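Local coordinates for protein exoglucanase A (Cellulomonas fimi, PDB 7CBD) that hydrolyses beta-1,4-glucosidic bonds of cellulose with inversion of anomeric configuration, releasing cellobiose, the present chain being its family 6 glycoside hydrolase catalytic domain, at residues 67-72 with 89-94; 74-79 with 138-143; 127-132 with 178-183; 228-233 with 362-367. All blocks are in the same frame, centred on the assembly; numbering follows the deposited sequence. Where two conformers were deposited one is given.

How the contacts relate
The four contacts sample the distorted alpha/beta barrel of a family 6 glycoside hydrolase from its helical coat to its interior. Contacts 1 and 2 share helix 69-83, their centres about 11 Å apart. They rest on neighbouring parallel strands joined by a probable hydrogen bond, Phe89 N to Arg141 O, at 2.8 Å. Contact 3 brings two further coat helices together and meets contact 1 where Leu91 CD1 lies 3.9 Å from Leu132 CD1. Contact 4 sits inside, the Val233 side chain about 8 Å from that of Asp149 and about 9 Å from that of Asp371, the predicted proton donor and nucleophile. Strand 87-93 reaches both regions, its Val92 CG2 packing 3.6 Å from Ile364 CG2.

Contact 1. Residues 67-72 with 89-94; sequences NGLKFH and FNLVIY
At the seam between helix 69-83 and the barrel sheet, Leu69 and His72 of the helix's first turn meet the phenyl ring of Phe89 on strand 87-93. They use different approaches. Leu69 comes to the ring edge, near its plane, with CD1 3.9 Å from Phe89 CE2. His72 arrives obliquely through its CB, which lies 3.8 Å from Phe89 CZ, while its imidazole leads away and its ND1 is hydrogen-bonded to Tyr16 OH. With CG anti to the backbone N (chi1 169°), the Phe89 ring extends from the strand toward the helix, and CZ touches both partners. This is an alpha-beta pairing of the distorted family 6 barrel: a short loop leads from the helix to the strand on which its first turn packs. Leu91, two residues along the strand, adds a methyl-to-methyl contact, its CD2 lying 4.0 Å from Leu69 CD1, so that one leucine methyl serves two strand residues. Were an alanine to replace Phe89, Leu69 CD1 and His72 CB would probably lose their shared partner and a gap would open between helix and strand. From helix 114-132, Leu131 packs on Leu69; Tyr16 meets Phe89 edge-to-face.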
loop_
_atom_site.group_PDB
_atom_site.type_symbol
_atom_site.label_atom_id
_atom_site.label_comp_id
_atom_site.label_asym_id
_atom_site.label_seq_id
_atom_site.Cartn_x
_atom_site.Cartn_y
_atom_site.Cartn_z
ATOM N N ASN A 67 8.219 18.465 0.239
ATOM C CA ASN A 67 8.402 19.760 -0.397
ATOM C C ASN A 67 7.191 20.230 -1.194
ATOM O O ASN A 67 7.294 21.234 -1.904
ATOM C CB ASN A 67 9.640 19.727 -1.290
ATOM C CG ASN A 67 10.887 19.374 -0.519
ATOM O OD1 ASN A 67 10.982 19.636 0.682
ATOM N ND2 ASN A 67 11.853 18.779 -1.200
ATOM N N GLY A 68 6.063 19.538 -1.099
ATOM C CA GLY A 68 4.854 19.940 -1.783
ATOM C C GLY A 68 4.636 19.189 -3.087
ATOM O O GLY A 68 5.564 18.670 -3.715
ATOM N N LEU A 69 3.374 19.162 -3.513
ATOM C CA LEU A 69 3.002 18.409 -4.706
ATOM C C LEU A 69 3.627 18.999 -5.971
ATOM O O LEU A 69 4.054 18.255 -6.862
ATOM C CB LEU A 69 1.479 18.345 -4.810
ATOM C CG LEU A 69 0.913 17.621 -6.031
ATOM C CD1 LEU A 69 1.472 16.196 -6.148
ATOM C CD2 LEU A 69 -0.607 17.614 -5.965
ATOM N N LYS A 70 3.691 20.328 -6.080
ATOM C CA LYS A 70 4.239 20.927 -7.295
ATOM C C LYS A 70 5.689 20.507 -7.510
ATOM O O LYS A 70 6.102 20.224 -8.641
ATOM C CB LYS A 70 4.133 22.450 -7.241
ATOM C CG LYS A 70 4.850 23.147 -8.408
ATOM C CD LYS A 70 4.556 24.648 -8.422
ATOM C CE LYS A 70 5.691 25.477 -9.028
ATOM N NZ LYS A 70 6.107 25.057 -10.385
ATOM N N PHE A 71 6.477 20.469 -6.430
ATOM C CA PHE A 71 7.858 20.001 -6.492
ATOM C C PHE A 71 7.940 18.650 -7.189
ATOM O O PHE A 71 8.727 18.465 -8.126
ATOM C CB PHE A 71 8.398 19.933 -5.058
ATOM C CG PHE A 71 9.710 19.201 -4.905
ATOM C CD1 PHE A 71 10.912 19.813 -5.229
ATOM C CD2 PHE A 71 9.742 17.921 -4.373
ATOM C CE1 PHE A 71 12.122 19.148 -5.052
ATOM C CE2 PHE A 71 10.944 17.249 -4.192
ATOM C CZ PHE A 71 12.134 17.863 -4.534
ATOM N N HIS A 72 7.098 17.700 -6.773
ATOM C CA HIS A 72 7.141 16.358 -7.352
ATOM C C HIS A 72 6.666 16.337 -8.800
ATOM O O HIS A 72 7.248 15.634 -9.635
ATOM C CB HIS A 72 6.327 15.394 -6.494
ATOM C CG HIS A 72 6.912 15.189 -5.138
ATOM N ND1 HIS A 72 8.105 14.531 -4.936
ATOM C CD2 HIS A 72 6.493 15.600 -3.919
ATOM C CE1 HIS A 72 8.384 14.522 -3.645
ATOM N NE2 HIS A 72 7.426 15.171 -3.007
ATOM N N PHE A 89 3.658 8.918 -12.390
ATOM C CA PHE A 89 3.864 9.487 -11.070
ATOM C C PHE A 89 2.810 8.891 -10.144
ATOM O O PHE A 89 1.613 9.095 -10.358
ATOM C CB PHE A 89 3.723 11.009 -11.170
ATOM C CG PHE A 89 3.659 11.708 -9.844
ATOM C CD1 PHE A 89 4.692 11.586 -8.935
ATOM C CD2 PHE A 89 2.563 12.488 -9.501
ATOM C CE1 PHE A 89 4.637 12.226 -7.709
ATOM C CE2 PHE A 89 2.507 13.133 -8.286
ATOM C CZ PHE A 89 3.548 13.001 -7.387
ATOM N N ASN A 90 3.250 8.124 -9.145
ATOM C CA ASN A 90 2.331 7.526 -8.178
ATOM C C ASN A 90 2.010 8.524 -7.075
ATOM O O ASN A 90 2.914 9.015 -6.394
ATOM C CB ASN A 90 2.945 6.271 -7.568
ATOM C CG ASN A 90 3.059 5.145 -8.564
ATOM O OD1 ASN A 90 2.063 4.516 -8.911
ATOM N ND2 ASN A 90 4.275 4.884 -9.030
ATOM N N LEU A 91 0.718 8.790 -6.879
ATOM C CA LEU A 91 0.229 9.793 -5.945
ATOM C C LEU A 91 -0.835 9.132 -5.081
ATOM O O LEU A 91 -1.720 8.454 -5.610
ATOM C CB LEU A 91 -0.438 10.891 -6.767
ATOM C CG LEU A 91 -0.446 12.378 -6.385
ATOM C CD1 LEU A 91 -1.758 13.053 -6.801
ATOM C CD2 LEU A 91 -0.105 12.673 -4.965
ATOM N N VAL A 92 -0.768 9.317 -3.764
ATOM C CA VAL A 92 -1.763 8.731 -2.865
ATOM C C VAL A 92 -2.706 9.815 -2.360
ATOM O O VAL A 92 -2.270 10.799 -1.744
ATOM C CB VAL A 92 -1.138 7.968 -1.691
ATOM C CG1 VAL A 92 -2.215 7.121 -1.010
ATOM C CG2 VAL A 92 0.001 7.092 -2.179
ATOM N N ILE A 93 -3.994 9.605 -2.616
ATOM C CA ILE A 93 -5.077 10.450 -2.136
ATOM C C ILE A 93 -5.552 9.818 -0.828
ATOM O O ILE A 93 -6.025 8.676 -0.821
ATOM C CB ILE A 93 -6.208 10.478 -3.180
ATOM C CG1 ILE A 93 -5.668 10.890 -4.556
ATOM C CG2 ILE A 93 -7.353 11.372 -2.735
ATOM C CD1 ILE A 93 -5.018 12.256 -4.587
ATOM N N TYR A 94 -5.380 10.525 0.292
ATOM C CA TYR A 94 -5.522 9.885 1.601
ATOM C C TYR A 94 -5.872 10.910 2.668
ATOM O O TYR A 94 -5.057 11.196 3.555
ATOM C CB TYR A 94 -4.224 9.153 1.976
ATOM C CG TYR A 94 -4.277 8.252 3.203
ATOM C CD1 TYR A 94 -5.330 7.371 3.412
ATOM C CD2 TYR A 94 -3.234 8.252 4.123
ATOM C CE1 TYR A 94 -5.363 6.533 4.527
ATOM C CE2 TYR A 94 -3.253 7.424 5.225
ATOM C CZ TYR A 94 -4.314 6.564 5.423
ATOM O OH TYR A 94 -4.309 5.740 6.529
#

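Contact 2. Residues 74-79 with 138-143; sequences DNAVAQ and ESIRIA
Ile140 presses two of its branches onto Ala76 and Val77, one turn of the helix that flanks strand 141-146 in the family 6 alpha/beta barrel. At the end of the longer branch, CD1 lies 3.8 Å from Ala76 CB, a plain methyl-to-methyl touch. The shorter branch meets the helix backbone itself, CG2 standing 3.7 Å from Val77 CA and close to the carbonyl oxygen of Ala76. Both branches can engage at once because CG1 lies between the backbone N and the carbonyl carbon (chi1 67°), whereas CG2 takes the place beside the backbone N. The small side chain of Ala76 is consistent with so close an approach; the nearest alpha carbons, Val77 CA and Ile140 CA, are 6.1 Å apart. Ser139, the residue before Ile140, adds its OG, 3.8 Å from Val77 CB.

A second shell surrounds these groups. Ile140 also touches Leu73 and Gln80 of the same helix, while its carbonyl oxygen receives a hydrogen bond from Asn186 ND2; next in the chain, the backbone of Arg141 bonds to that of Leu87, placing the strand beside its parallel neighbour. On the helix side, Asp74 OD1 bonds to Tyr137 OH, and Tyr137 in turn packs on Val77. The polar link across the contact is a water: it accepts from Ser139 OG at 2.7 Å and donates to Val77 O at 2.8 Å.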
loop_
_atom_site.group_PDB
_atom_site.type_symbol
_atom_site.label_atom_id
_atom_site.label_comp_id
_atom_site.label_asym_id
_atom_site.label_seq_id
_atom_site.Cartn_x
_atom_site.Cartn_y
_atom_site.Cartn_z
ATOM N N ASP A 74 6.832 18.778 -11.011
ATOM C CA ASP A 74 7.919 19.350 -11.803
ATOM C C ASP A 74 9.072 18.362 -11.958
ATOM O O ASP A 74 9.641 18.222 -13.050
ATOM C CB ASP A 74 8.426 20.633 -11.150
ATOM C CG ASP A 74 7.423 21.771 -11.210
ATOM O OD1 ASP A 74 6.489 21.739 -12.047
ATOM O OD2 ASP A 74 7.586 22.718 -10.403
ATOM N N ASN A 75 9.444 17.674 -10.871
ATOM C CA ASN A 75 10.488 16.656 -10.969
ATOM C C ASN A 75 10.079 15.563 -11.940
ATOM O O ASN A 75 10.907 15.061 -12.710
ATOM C CB ASN A 75 10.747 16.012 -9.611
ATOM C CG ASN A 75 11.312 16.968 -8.594
ATOM O OD1 ASN A 75 11.830 18.032 -8.929
ATOM N ND2 ASN A 75 11.209 16.586 -7.320
ATOM N N ALA A 76 8.812 15.148 -11.880
ATOM C CA ALA A 76 8.333 14.088 -12.755
ATOM C C ALA A 76 8.419 14.488 -14.223
ATOM O O ALA A 76 8.797 13.665 -15.066
ATOM C CB ALA A 76 6.907 13.684 -12.379
ATOM N N VAL A 77 8.071 15.737 -14.573
ATOM C CA VAL A 77 8.213 16.081 -15.992
ATOM C C VAL A 77 9.673 16.050 -16.427
ATOM O O VAL A 77 9.982 15.601 -17.534
ATOM C CB VAL A 77 7.403 17.301 -16.508
ATOM C CG1 VAL A 77 6.326 17.808 -15.574
ATOM C CG2 VAL A 77 8.284 18.406 -17.181
ATOM N N ALA A 78 10.602 16.451 -15.546
ATOM C CA ALA A 78 12.019 16.373 -15.912
ATOM C C ALA A 78 12.469 14.923 -16.073
ATOM O O ALA A 78 13.203 14.593 -17.011
ATOM C CB ALA A 78 12.878 17.105 -14.878
ATOM N N GLN A 79 12.022 14.037 -15.176
ATOM C CA GLN A 79 12.380 12.625 -15.283
ATOM C C GLN A 79 11.805 12.001 -16.549
ATOM O O GLN A 79 12.473 11.189 -17.201
ATOM C CB GLN A 79 11.913 11.867 -14.037
ATOM C CG GLN A 79 12.738 12.169 -12.806
ATOM C CD GLN A 79 12.250 11.425 -11.573
ATOM O OE1 GLN A 79 11.741 10.309 -11.672
ATOM N NE2 GLN A 79 12.412 12.037 -10.402
ATOM N N GLU A 138 0.825 17.776 -18.719
ATOM C CA GLU A 138 0.242 16.895 -19.722
ATOM C C GLU A 138 1.230 15.843 -20.215
ATOM O O GLU A 138 0.804 14.802 -20.723
ATOM C CB GLU A 138 -0.332 17.720 -20.876
ATOM C CG GLU A 138 -1.558 18.525 -20.461
ATOM C CD GLU A 138 -2.271 19.170 -21.624
ATOM O OE1 GLU A 138 -1.655 19.309 -22.701
ATOM O OE2 GLU A 138 -3.451 19.545 -21.457
ATOM N N SER A 139 2.530 16.073 -20.048
ATOM C CA SER A 139 3.549 15.150 -20.532
ATOM C C SER A 139 3.810 13.982 -19.587
ATOM O O SER A 139 4.649 13.129 -19.904
ATOM C CB SER A 139 4.854 15.905 -20.787
ATOM O OG SER A 139 5.295 16.544 -19.604
ATOM N N ILE A 140 3.143 13.919 -18.437
ATOM C CA ILE A 140 3.294 12.798 -17.520
ATOM C C ILE A 140 1.930 12.152 -17.300
ATOM O O ILE A 140 0.886 12.701 -17.662
ATOM C CB ILE A 140 3.953 13.188 -16.180
ATOM C CG1 ILE A 140 3.037 14.111 -15.369
ATOM C CG2 ILE A 140 5.340 13.799 -16.419
ATOM C CD1 ILE A 140 3.556 14.391 -13.982
ATOM N N ARG A 141 1.957 10.958 -16.722
ATOM C CA ARG A 141 0.759 10.264 -16.282
ATOM C C ARG A 141 0.790 10.197 -14.765
ATOM O O ARG A 141 1.859 10.050 -14.169
ATOM C CB ARG A 141 0.716 8.845 -16.860
ATOM C CG ARG A 141 0.712 8.809 -18.377
ATOM C CD ARG A 141 0.892 7.399 -18.908
ATOM N NE ARG A 141 0.796 7.388 -20.362
ATOM C CZ ARG A 141 1.044 6.340 -21.137
ATOM N NH1 ARG A 141 1.438 5.185 -20.615
ATOM N NH2 ARG A 141 0.902 6.456 -22.448
ATOM N N ILE A 142 -0.374 10.317 -14.139
ATOM C CA ILE A 142 -0.488 10.238 -12.687
ATOM C C ILE A 142 -1.354 9.031 -12.357
ATOM O O ILE A 142 -2.501 8.940 -12.814
ATOM C CB ILE A 142 -1.066 11.531 -12.083
ATOM C CG1 ILE A 142 -0.182 12.741 -12.455
ATOM C CG2 ILE A 142 -1.214 11.372 -10.574
ATOM C CD1 ILE A 142 -0.691 13.551 -13.629
ATOM N N ALA A 143 -0.800 8.091 -11.600
ATOM C CA ALA A 143 -1.575 6.977 -11.068
ATOM C C ALA A 143 -1.953 7.360 -9.648
ATOM O O ALA A 143 -1.093 7.419 -8.767
ATOM C CB ALA A 143 -0.775 5.679 -11.090
HETATM O O HOH W 1 7.777 15.563 -19.308
#

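Contact 3. Residues 127-132 with 178-183; sequences PIADLL and LDKLHA
An apolar touch joins Leu132 to Leu181, and a lysine carbon meets Ala129, bringing together neighbouring helices of the coat around the family 6 alpha/beta barrel. Helices 114-132 and 161-182 precede and follow strand 141-146 in the chain, and both lean on it: Leu132 touches Ile142, Leu181 touches Ala144 and Ile146. The two leucines meet in the interior. Their side chains cross at a slant, and the methyls Leu132 CD1 and Leu181 CD2 meet at 3.6 Å. Further cover comes from strand 187-192, with Val187 on Leu181, and from helix 69-83, with Leu73 on Leu132.

The close approach of the helix backbones falls at the alanine, where the CA atoms of Ala129 and Leu181 are 6.2 Å apart; a small side chain suits so short a separation.

The remaining interaction is that of a lysine used for its carbons. Bends at chi2 (-78°) and chi3 (-71°) fold the Lys180 chain, while its terminal NZ makes a long, weak ion pair with Asp126 OD1. Along the folded chain, it is CE that meets the other helix, 4.0 Å from Ala129 CB.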
loop_
_atom_site.group_PDB
_atom_site.type_symbol
_atom_site.label_atom_id
_atom_site.label_comp_id
_atom_site.label_asym_id
_atom_site.label_seq_id
_atom_site.Cartn_x
_atom_site.Cartn_y
_atom_site.Cartn_z
ATOM N N PRO A 127 -7.481 21.631 -4.623
ATOM C CA PRO A 127 -6.120 22.086 -4.955
ATOM C C PRO A 127 -5.264 21.006 -5.584
ATOM O O PRO A 127 -4.416 21.315 -6.428
ATOM C CB PRO A 127 -5.548 22.559 -3.611
ATOM C CG PRO A 127 -6.735 22.765 -2.728
ATOM C CD PRO A 127 -7.782 21.803 -3.187
ATOM N N ILE A 128 -5.447 19.744 -5.201
ATOM C CA ILE A 128 -4.706 18.675 -5.862
ATOM C C ILE A 128 -5.099 18.589 -7.336
ATOM O O ILE A 128 -4.242 18.567 -8.227
ATOM C CB ILE A 128 -4.907 17.343 -5.120
ATOM C CG1 ILE A 128 -4.188 17.375 -3.768
ATOM C CG2 ILE A 128 -4.410 16.194 -5.972
ATOM C CD1 ILE A 128 -4.543 16.216 -2.872
ATOM N N ALA A 129 -6.407 18.560 -7.613
ATOM C CA ALA A 129 -6.875 18.488 -8.995
ATOM C C ALA A 129 -6.434 19.709 -9.795
ATOM O O ALA A 129 -6.093 19.596 -10.977
ATOM C CB ALA A 129 -8.395 18.350 -9.021
ATOM N N ASP A 130 -6.430 20.887 -9.166
ATOM C CA ASP A 130 -6.002 22.099 -9.858
ATOM C C ASP A 130 -4.550 21.991 -10.304
ATOM O O ASP A 130 -4.184 22.462 -11.387
ATOM C CB ASP A 130 -6.193 23.302 -8.935
ATOM C CG ASP A 130 -5.990 24.625 -9.637
ATOM O OD1 ASP A 130 -6.100 24.666 -10.876
ATOM O OD2 ASP A 130 -5.720 25.625 -8.941
ATOM N N LEU A 131 -3.705 21.385 -9.476
ATOM C CA LEU A 131 -2.318 21.185 -9.874
ATOM C C LEU A 131 -2.215 20.116 -10.955
ATOM O O LEU A 131 -1.524 20.305 -11.963
ATOM C CB LEU A 131 -1.478 20.804 -8.656
ATOM C CG LEU A 131 -0.810 21.960 -7.911
ATOM C CD1 LEU A 131 -0.268 21.502 -6.564
ATOM C CD2 LEU A 131 0.295 22.578 -8.763
ATOM N N LEU A 132 -2.909 18.988 -10.770
ATOM C CA LEU A 132 -2.791 17.883 -11.715
ATOM C C LEU A 132 -3.294 18.253 -13.102
ATOM O O LEU A 132 -2.800 17.714 -14.096
ATOM C CB LEU A 132 -3.567 16.676 -11.210
ATOM C CG LEU A 132 -3.039 16.013 -9.938
ATOM C CD1 LEU A 132 -3.944 14.863 -9.542
ATOM C CD2 LEU A 132 -1.604 15.532 -10.131
ATOM N N LEU A 178 -13.042 10.802 -7.364
ATOM C CA LEU A 178 -13.098 10.152 -8.670
ATOM C C LEU A 178 -13.610 11.101 -9.747
ATOM O O LEU A 178 -13.056 11.147 -10.853
ATOM C CB LEU A 178 -13.974 8.903 -8.598
ATOM C CG LEU A 178 -13.414 7.721 -7.802
ATOM C CD1 LEU A 178 -14.467 6.641 -7.718
ATOM C CD2 LEU A 178 -12.155 7.168 -8.439
ATOM N N ASP A 179 -14.662 11.870 -9.447
ATOM C CA ASP A 179 -15.208 12.793 -10.439
ATOM C C ASP A 179 -14.167 13.828 -10.847
ATOM O O ASP A 179 -13.969 14.097 -12.041
ATOM C CB ASP A 179 -16.449 13.507 -9.886
ATOM C CG ASP A 179 -17.707 12.641 -9.889
ATOM O OD1 ASP A 179 -17.758 11.607 -10.598
ATOM O OD2 ASP A 179 -18.669 13.020 -9.182
ATOM N N LYS A 180 -13.491 14.428 -9.862
ATOM C CA LYS A 180 -12.532 15.487 -10.160
ATOM C C LYS A 180 -11.301 14.942 -10.869
ATOM O O LYS A 180 -10.780 15.572 -11.794
ATOM C CB LYS A 180 -12.132 16.209 -8.876
ATOM C CG LYS A 180 -13.268 17.018 -8.273
ATOM C CD LYS A 180 -13.471 18.320 -9.020
ATOM C CE LYS A 180 -12.313 19.276 -8.751
ATOM N NZ LYS A 180 -12.595 20.680 -9.177
ATOM N N LEU A 181 -10.810 13.781 -10.437
ATOM C CA LEU A 181 -9.576 13.245 -10.995
ATOM C C LEU A 181 -9.808 12.593 -12.350
ATOM O O LEU A 181 -8.978 12.725 -13.257
ATOM C CB LEU A 181 -8.942 12.259 -10.019
ATOM C CG LEU A 181 -8.415 12.892 -8.733
ATOM C CD1 LEU A 181 -7.913 11.835 -7.780
ATOM C CD2 LEU A 181 -7.317 13.872 -9.027
ATOM N N HIS A 182 -10.919 11.866 -12.508
ATOM C CA HIS A 182 -11.166 11.242 -13.801
ATOM C C HIS A 182 -11.371 12.272 -14.912
ATOM O O HIS A 182 -11.127 11.969 -16.086
ATOM C CB HIS A 182 -12.345 10.276 -13.739
ATOM C CG HIS A 182 -12.691 9.701 -15.070
ATOM N ND1 HIS A 182 -11.834 8.867 -15.757
ATOM C CD2 HIS A 182 -13.757 9.895 -15.878
ATOM C CE1 HIS A 182 -12.376 8.546 -16.919
ATOM N NE2 HIS A 182 -13.542 9.157 -17.016
ATOM N N ALA A 183 -11.812 13.483 -14.573
ATOM C CA ALA A 183 -11.948 14.534 -15.576
ATOM C C ALA A 183 -10.612 14.967 -16.172
ATOM O O ALA A 183 -10.603 15.652 -17.199
ATOM C CB ALA A 183 -12.682 15.746 -14.989
#

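Contact 4. Residues 228-233 with 362-367; sequences GFVSDV and VWIKPP
Flanking the touch of Val233 on Ile364, the indole of Trp363 has Pro367 CG over one face, 3.8 Å above the plane and offset toward the rim. The ring of Phe345 meets this indole with the planes at about 80°, and Trp363 NE1 is hydrogen-bonded to Arg344 O. The segments lie at the carboxyl ends of parallel strands 228-231 and 358-362, the end of an alpha/beta barrel where active sites lie. The side chain of Val233 accordingly comes near those of Asp149 and Asp371, the predicted catalytic pair. Next to Ile364, Lys365 bonds through NZ to Ser370 O and makes a long, weak ion pair with Asp371 OD1.

Ile364 carries the contact itself and divides its branches. CG1, anti to the carbonyl carbon (chi1 -57°), faces Val230 CG2 at a loose 4.4 Å. Ile364 also touches Asn90 of strand 87-93. Its other branch meets Val233 obliquely, Ile364 CG2 lying 4.0 Å from Val233 CG2.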
loop_
_atom_site.group_PDB
_atom_site.type_symbol
_atom_site.label_atom_id
_atom_site.label_comp_id
_atom_site.label_asym_id
_atom_site.label_seq_id
_atom_site.Cartn_x
_atom_site.Cartn_y
_atom_site.Cartn_z
ATOM N N GLY A 228 -8.612 0.998 -12.277
ATOM C CA GLY A 228 -8.132 -0.256 -11.742
ATOM C C GLY A 228 -8.191 -0.233 -10.234
ATOM O O GLY A 228 -8.791 0.659 -9.627
ATOM N N PHE A 229 -7.543 -1.227 -9.635
ATOM C CA PHE A 229 -7.607 -1.459 -8.197
ATOM C C PHE A 229 -6.218 -1.817 -7.688
ATOM O O PHE A 229 -5.423 -2.421 -8.407
ATOM C CB PHE A 229 -8.610 -2.581 -7.904
ATOM C CG PHE A 229 -9.998 -2.244 -8.357
ATOM C CD1 PHE A 229 -10.890 -1.629 -7.495
ATOM C CD2 PHE A 229 -10.400 -2.488 -9.668
ATOM C CE1 PHE A 229 -12.160 -1.277 -7.921
ATOM C CE2 PHE A 229 -11.662 -2.135 -10.100
ATOM C CZ PHE A 229 -12.542 -1.535 -9.225
ATOM N N VAL A 230 -5.923 -1.442 -6.443
ATOM C CA VAL A 230 -4.606 -1.698 -5.861
ATOM C C VAL A 230 -4.761 -2.373 -4.501
ATOM O O VAL A 230 -5.548 -1.920 -3.658
ATOM C CB VAL A 230 -3.740 -0.418 -5.780
ATOM C CG1 VAL A 230 -4.459 0.719 -5.065
ATOM C CG2 VAL A 230 -2.386 -0.709 -5.148
ATOM N N SER A 231 -4.027 -3.469 -4.303
ATOM C CA SER A 231 -4.067 -4.211 -3.052
ATOM C C SER A 231 -2.751 -4.089 -2.291
ATOM O O SER A 231 -1.708 -3.724 -2.850
ATOM C CB SER A 231 -4.411 -5.691 -3.277
ATOM O OG SER A 231 -3.255 -6.459 -3.573
ATOM N N ASP A 232 -2.828 -4.390 -0.995
ATOM C CA ASP A 232 -1.685 -4.506 -0.098
ATOM C C ASP A 232 -1.047 -3.163 0.223
ATOM O O ASP A 232 0.081 -3.147 0.751
ATOM C CB ASP A 232 -0.619 -5.475 -0.644
ATOM C CG ASP A 232 -0.081 -6.451 0.392
ATOM O OD1 ASP A 232 -0.636 -6.571 1.505
ATOM O OD2 ASP A 232 0.912 -7.140 0.046
ATOM N N VAL A 233 -1.710 -2.029 -0.062
ATOM C CA VAL A 233 -1.010 -0.776 0.207
ATOM C C VAL A 233 -0.735 -0.608 1.690
ATOM O O VAL A 233 -1.605 -0.798 2.557
ATOM C CB VAL A 233 -1.496 0.480 -0.549
ATOM C CG1 VAL A 233 -2.545 0.219 -1.631
ATOM C CG2 VAL A 233 -1.747 1.639 0.357
ATOM N N VAL A 362 4.105 -2.040 -7.672
ATOM C CA VAL A 362 4.418 -0.670 -7.289
ATOM C C VAL A 362 4.823 -0.674 -5.824
ATOM O O VAL A 362 4.464 -1.575 -5.063
ATOM C CB VAL A 362 3.211 0.273 -7.506
ATOM C CG1 VAL A 362 3.009 0.558 -8.980
ATOM C CG2 VAL A 362 1.952 -0.359 -6.921
ATOM N N TRP A 363 5.577 0.350 -5.428
ATOM C CA TRP A 363 5.846 0.631 -4.014
ATOM C C TRP A 363 5.006 1.848 -3.656
ATOM O O TRP A 363 5.414 2.992 -3.894
ATOM C CB TRP A 363 7.325 0.879 -3.753
ATOM C CG TRP A 363 8.150 -0.360 -3.773
ATOM C CD1 TRP A 363 7.733 -1.636 -4.051
ATOM C CD2 TRP A 363 9.550 -0.444 -3.496
ATOM N NE1 TRP A 363 8.799 -2.509 -3.953
ATOM C CE2 TRP A 363 9.926 -1.797 -3.626
ATOM C CE3 TRP A 363 10.523 0.500 -3.156
ATOM C CZ2 TRP A 363 11.238 -2.230 -3.426
ATOM C CZ3 TRP A 363 11.826 0.072 -2.961
ATOM C CH2 TRP A 363 12.172 -1.284 -3.097
ATOM N N ILE A 364 3.817 1.602 -3.107
ATOM C CA ILE A 364 2.966 2.711 -2.699
ATOM C C ILE A 364 3.430 3.259 -1.355
ATOM O O ILE A 364 3.830 4.421 -1.244
ATOM C CB ILE A 364 1.474 2.322 -2.713
ATOM C CG1 ILE A 364 1.043 1.822 -4.099
ATOM C CG2 ILE A 364 0.631 3.511 -2.307
ATOM C CD1 ILE A 364 1.276 2.809 -5.243
ATOM N N LYS A 365 3.433 2.425 -0.323
ATOM C CA LYS A 365 4.092 2.814 0.921
ATOM C C LYS A 365 5.598 2.890 0.678
ATOM O O LYS A 365 6.167 1.967 0.088
ATOM C CB LYS A 365 3.811 1.768 1.991
ATOM C CG LYS A 365 4.464 2.064 3.326
ATOM C CD LYS A 365 3.779 3.221 4.037
ATOM C CE LYS A 365 4.404 3.459 5.408
ATOM N NZ LYS A 365 3.646 4.449 6.225
ATOM N N PRO A 366 6.280 3.955 1.102
ATOM C CA PRO A 366 7.743 4.021 0.905
ATOM C C PRO A 366 8.466 3.264 2.004
ATOM O O PRO A 366 8.304 3.586 3.194
ATOM C CB PRO A 366 8.046 5.528 0.983
ATOM C CG PRO A 366 6.683 6.222 0.835
ATOM C CD PRO A 366 5.738 5.259 1.518
ATOM N N PRO A 367 9.262 2.251 1.657
ATOM C CA PRO A 367 9.979 1.499 2.694
ATOM C C PRO A 367 10.803 2.418 3.580
ATOM O O PRO A 367 11.499 3.317 3.103
ATOM C CB PRO A 367 10.869 0.545 1.888
ATOM C CG PRO A 367 10.114 0.343 0.606
ATOM C CD PRO A 367 9.462 1.670 0.312
#